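Long-range contact in epimerase family protein SDR39U1 (Homo sapiens, PDB 4B4O), which binds NADPH and is thought to act as an NADP-dependent oxidoreductase of the short-chain dehydrogenase/reductase family: residues V56-L64 and E77-T86. The protein carries 3 engineered substitutions. Numbering follows the deposited sequence. Where two conformers were deposited one is given.
Sequences VNLAGENIL and EVLGSRLETT. Engineered in segment 77-86: Leu79 (natural residue Ile). With NDP (NADPH dihydro-nicotinamide-adenine-dinucleotide phosphate), chain I.
Arg82 and Glu61 tie the loop after strand 54-57 to helix 72-95 on the cofactor side of this Rossmann fold. The guanidinium grips one atom end-on, Arg82 NH1 lying 2.8 Å and NH2 2.9 Å from Glu61 O; NH1 also bonds Val78 O one helical turn back. From Arg82 NH2 a further bond, 2.9 Å long, reaches O2D of the nicotinamide ribose. With Arg82 replaced by an alanine, the Glu61 carbonyl would probably lose both of its donors here and the ribose hydroxyl its link to the helix, so that the loop could shift. Gly60 CA lies over the centre of one guanidinium face, while Ile63 CD1 covers the rim of the other and its CG1 packs against Val78 CG1.

Two further polar links flank this arginine. Glu61 N donates almost straight (171°) to Ser81 OG, whose own proton goes to Glu77 O. At the strand end, Asn57 closes an Asx turn through OD1, and ND2 gives its protons, in the amide plane, to Thr85 OG1 and Thr86 OG1.

On the adenine side, Glu61 bends at chi2 (78°), carrying OE1 to N6A of NADPH, 3.1 Å away; its OE2 forms a salt bridge with Arg68, which Glu77 OE1 also meets in the modelled conformer.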
loop_
_atom_site.group_PDB
_atom_site.type_symbol
_atom_site.label_atom_id
_atom_site.label_comp_id
_atom_site.label_asym_id
_atom_site.label_seq_id
_atom_site.Cartn_x
_atom_site.Cartn_y
_atom_site.Cartn_z
ATOM N N VAL A 56 -2.736 -12.348 4.938
ATOM C CA VAL A 56 -2.298 -11.001 4.557
ATOM C C VAL A 56 -3.038 -9.992 5.425
ATOM O O VAL A 56 -4.216 -10.192 5.701
ATOM C CB VAL A 56 -2.660 -10.675 3.097
ATOM C CG1 VAL A 56 -2.168 -9.282 2.736
ATOM C CG2 VAL A 56 -2.097 -11.697 2.140
ATOM N N ASN A 57 -2.373 -8.922 5.848
ATOM C CA ASN A 57 -3.089 -7.801 6.458
ATOM C C ASN A 57 -2.988 -6.508 5.647
ATOM O O ASN A 57 -1.892 -6.056 5.298
ATOM C CB ASN A 57 -2.636 -7.522 7.886
ATOM C CG ASN A 57 -3.649 -6.686 8.648
ATOM O OD1 ASN A 57 -4.820 -6.677 8.339
ATOM N ND2 ASN A 57 -3.193 -5.989 9.639
ATOM N N LEU A 58 -4.157 -5.927 5.380
ATOM C CA LEU A 58 -4.291 -4.645 4.695
ATOM C C LEU A 58 -5.046 -3.632 5.555
ATOM O O LEU A 58 -5.253 -2.479 5.137
ATOM C CB LEU A 58 -5.032 -4.837 3.372
ATOM C CG LEU A 58 -4.457 -5.855 2.392
ATOM C CD1 LEU A 58 -5.413 -6.010 1.231
ATOM C CD2 LEU A 58 -3.080 -5.469 1.921
ATOM N N ALA A 59 -5.445 -4.034 6.755
ATOM C CA ALA A 59 -6.345 -3.228 7.566
ATOM C C ALA A 59 -5.685 -1.909 7.984
ATOM O O ALA A 59 -4.548 -1.896 8.411
ATOM C CB ALA A 59 -6.798 -4.012 8.794
ATOM N N GLY A 60 -6.428 -0.808 7.881
ATOM C CA GLY A 60 -5.950 0.486 8.349
ATOM C C GLY A 60 -6.944 1.617 8.118
ATOM O O GLY A 60 -7.550 1.713 7.054
ATOM N N GLU A 61 -7.131 2.455 9.130
ATOM C CA GLU A 61 -7.865 3.692 8.954
ATOM C C GLU A 61 -7.193 4.471 7.818
ATOM O O GLU A 61 -5.972 4.625 7.803
ATOM C CB GLU A 61 -7.842 4.502 10.244
ATOM C CG GLU A 61 -8.540 5.849 10.159
ATOM C CD GLU A 61 -10.057 5.775 10.227
ATOM O OE1 GLU A 61 -10.623 4.679 10.441
ATOM O OE2 GLU A 61 -10.668 6.844 10.060
ATOM N N ASN A 62 -8.004 4.996 6.903
ATOM C CA ASN A 62 -7.485 5.725 5.754
ATOM C C ASN A 62 -6.773 7.040 6.107
ATOM O O ASN A 62 -7.364 7.941 6.709
ATOM C CB ASN A 62 -8.606 6.049 4.766
ATOM C CG ASN A 62 -8.057 6.439 3.410
ATOM O OD1 ASN A 62 -7.925 7.612 3.096
ATOM N ND2 ASN A 62 -7.645 5.428 2.630
ATOM N N ILE A 63 -5.509 7.134 5.722
ATOM C CA ILE A 63 -4.663 8.242 6.136
ATOM C C ILE A 63 -4.966 9.516 5.351
ATOM O O ILE A 63 -5.122 10.586 5.942
ATOM C CB ILE A 63 -3.176 7.870 5.959
ATOM C CG1 ILE A 63 -2.805 6.742 6.934
ATOM C CG2 ILE A 63 -2.278 9.076 6.193
ATOM C CD1 ILE A 63 -1.412 6.150 6.782
ATOM N N LEU A 64 -5.020 9.404 4.021
ATOM C CA LEU A 64 -5.169 10.586 3.149
ATOM C C LEU A 64 -6.525 11.295 3.299
ATOM O O LEU A 64 -6.627 12.477 3.046
ATOM C CB LEU A 64 -4.925 10.229 1.666
ATOM N N GLU A 77 -5.980 6.621 15.907
ATOM C CA GLU A 77 -6.681 5.637 15.061
ATOM C C GLU A 77 -5.793 5.131 13.903
ATOM O O GLU A 77 -5.842 3.954 13.560
ATOM C CB GLU A 77 -8.022 6.201 14.509
ATOM C CG GLU A 77 -9.299 5.856 15.305
ATOM C CD GLU A 77 -10.292 7.026 15.436
ATOM O OE1 GLU A 77 -10.560 7.695 14.414
ATOM O OE2 GLU A 77 -10.811 7.286 16.549
ATOM N N VAL A 78 -5.003 6.014 13.297
ATOM C CA VAL A 78 -4.156 5.598 12.183
ATOM C C VAL A 78 -3.184 4.545 12.693
ATOM O O VAL A 78 -3.012 3.495 12.079
ATOM C CB VAL A 78 -3.387 6.786 11.553
ATOM C CG1 VAL A 78 -2.198 6.311 10.710
ATOM C CG2 VAL A 78 -4.320 7.665 10.732
ATOM N N LEU A 79 -2.577 4.831 13.843
ATOM C CA LEU A 79 -1.596 3.956 14.476
ATOM C C LEU A 79 -2.240 2.701 15.045
ATOM O O LEU A 79 -1.864 1.581 14.674
ATOM C CB LEU A 79 -0.872 4.720 15.586
ATOM C CG LEU A 79 0.385 4.087 16.214
ATOM C CD1 LEU A 79 1.467 3.806 15.182
ATOM C CD2 LEU A 79 0.930 4.946 17.365
ATOM N N GLY A 80 -3.249 2.881 15.891
ATOM C CA GLY A 80 -3.907 1.767 16.561
ATOM C C GLY A 80 -4.547 0.770 15.619
ATOM O O GLY A 80 -4.444 -0.428 15.822
ATOM N N SER A 81 -5.226 1.260 14.588
ATOM C CA SER A 81 -5.878 0.385 13.628
ATOM C C SER A 81 -4.890 -0.572 12.960
ATOM O O SER A 81 -5.228 -1.708 12.677
ATOM C CB SER A 81 -6.634 1.210 12.560
ATOM O OG SER A 81 -5.752 1.921 11.708
ATOM N N ARG A 82 -3.693 -0.090 12.670
ATOM C CA ARG A 82 -2.687 -0.912 12.023
ATOM C C ARG A 82 -1.977 -1.866 12.999
ATOM O O ARG A 82 -1.838 -3.058 12.704
ATOM C CB ARG A 82 -1.685 -0.034 11.258
ATOM C CG ARG A 82 -2.299 0.596 10.025
ATOM C CD ARG A 82 -1.533 1.764 9.446
ATOM N NE ARG A 82 -2.139 2.163 8.175
ATOM C CZ ARG A 82 -3.140 3.024 8.034
ATOM N NH1 ARG A 82 -3.709 3.625 9.090
ATOM N NH2 ARG A 82 -3.595 3.288 6.817
ATOM N N LEU A 83 -1.538 -1.372 14.149
ATOM C CA LEU A 83 -0.849 -2.231 15.116
ATOM C C LEU A 83 -1.776 -3.316 15.702
ATOM O O LEU A 83 -1.392 -4.474 15.820
ATOM C CB LEU A 83 -0.241 -1.405 16.259
ATOM C CG LEU A 83 0.686 -0.206 16.033
ATOM C CD1 LEU A 83 1.226 0.310 17.366
ATOM C CD2 LEU A 83 1.827 -0.566 15.089
ATOM N N GLU A 84 -2.999 -2.939 16.070
ATOM C CA GLU A 84 -3.900 -3.878 16.744
ATOM C C GLU A 84 -4.310 -4.989 15.808
ATOM O O GLU A 84 -4.177 -6.147 16.164
ATOM C CB GLU A 84 -5.124 -3.183 17.344
ATOM C CG GLU A 84 -4.761 -2.294 18.513
ATOM C CD GLU A 84 -5.914 -1.423 19.007
ATOM O OE1 GLU A 84 -7.108 -1.841 18.892
ATOM O OE2 GLU A 84 -5.622 -0.341 19.597
ATOM N N THR A 85 -4.791 -4.657 14.617
ATOM C CA THR A 85 -5.176 -5.697 13.650
ATOM C C THR A 85 -3.988 -6.587 13.287
ATOM O O THR A 85 -4.106 -7.807 13.274
ATOM C CB THR A 85 -5.795 -5.136 12.354
ATOM O OG1 THR A 85 -4.840 -4.312 11.678
ATOM C CG2 THR A 85 -7.072 -4.370 12.664
ATOM N N THR A 86 -2.834 -5.981 13.052
ATOM C CA THR A 86 -1.645 -6.757 12.729
ATOM C C THR A 86 -1.255 -7.695 13.882
ATOM O O THR A 86 -0.941 -8.863 13.673
ATOM C CB THR A 86 -0.465 -5.836 12.336
ATOM O OG1 THR A 86 -0.844 -5.043 11.207
ATOM C CG2 THR A 86 0.806 -6.643 11.988
HETATM P PA NDP I . -8.509 1.032 2.191
HETATM O O1A NDP I . -8.827 2.232 3.116
HETATM O O2A NDP I . -9.238 0.874 0.840
HETATM O O5B NDP I . -8.822 -0.400 2.906
HETATM C C5B NDP I . -8.645 -0.454 4.319
HETATM C C4B NDP I . -9.544 -1.535 4.863
HETATM O O4B NDP I . -9.191 -1.718 6.232
HETATM C C3B NDP I . -11.022 -1.136 4.791
HETATM O O3B NDP I . -11.749 -1.806 3.722
HETATM C C2B NDP I . -11.583 -1.549 6.143
HETATM O O2B NDP I . -12.187 -2.833 6.099
HETATM C C1B NDP I . -10.373 -1.685 7.017
HETATM N N9A NDP I . -10.346 -0.488 7.862
HETATM C C8A NDP I . -10.542 0.838 7.564
HETATM N N7A NDP I . -10.468 1.584 8.746
HETATM C C5A NDP I . -10.234 0.712 9.763
HETATM C C6A NDP I . -10.035 0.772 11.215
HETATM N N6A NDP I . -10.036 1.946 11.880
HETATM N N1A NDP I . -9.829 -0.379 11.889
HETATM C C2A NDP I . -9.828 -1.571 11.226
HETATM N N3A NDP I . -9.974 -1.709 9.892
HETATM C C4A NDP I . -10.158 -0.631 9.164
HETATM O O3 NDP I . -6.901 1.149 2.046
HETATM P PN NDP I . -6.063 0.538 0.811
HETATM O O1N NDP I . -6.769 -0.713 0.313
HETATM O O2N NDP I . -5.785 1.623 -0.186
HETATM O O5D NDP I . -4.634 0.153 1.533
HETATM C C5D NDP I . -4.713 -0.901 2.520
HETATM C C4D NDP I . -3.518 -0.896 3.450
HETATM O O4D NDP I . -2.396 -0.622 2.618
HETATM C C3D NDP I . -3.531 0.215 4.519
HETATM O O3D NDP I . -2.997 -0.289 5.785
HETATM C C2D NDP I . -2.674 1.328 3.908
HETATM O O2D NDP I . -1.856 2.107 4.790
HETATM C C1D NDP I . -1.699 0.540 3.074
HETATM N N1N NDP I . -1.130 1.307 1.951
HETATM C C2N NDP I . -1.912 1.856 1.011
HETATM C C3N NDP I . -1.368 2.569 -0.034
HETATM C C7N NDP I . -2.277 3.145 -1.055
HETATM O O7N NDP I . -3.425 2.708 -1.113
HETATM N N7N NDP I . -1.860 4.099 -1.883
HETATM C C4N NDP I . 0.107 2.713 -0.189
HETATM C C5N NDP I . 0.864 2.067 0.877
HETATM C C6N NDP I . 0.214 1.390 1.892
HETATM P P2B NDP I . -13.623 -3.078 6.887
HETATM O O1X NDP I . -13.279 -3.204 8.356
HETATM O O2X NDP I . -14.535 -1.851 6.584
HETATM O O3X NDP I . -13.973 -4.422 6.200
#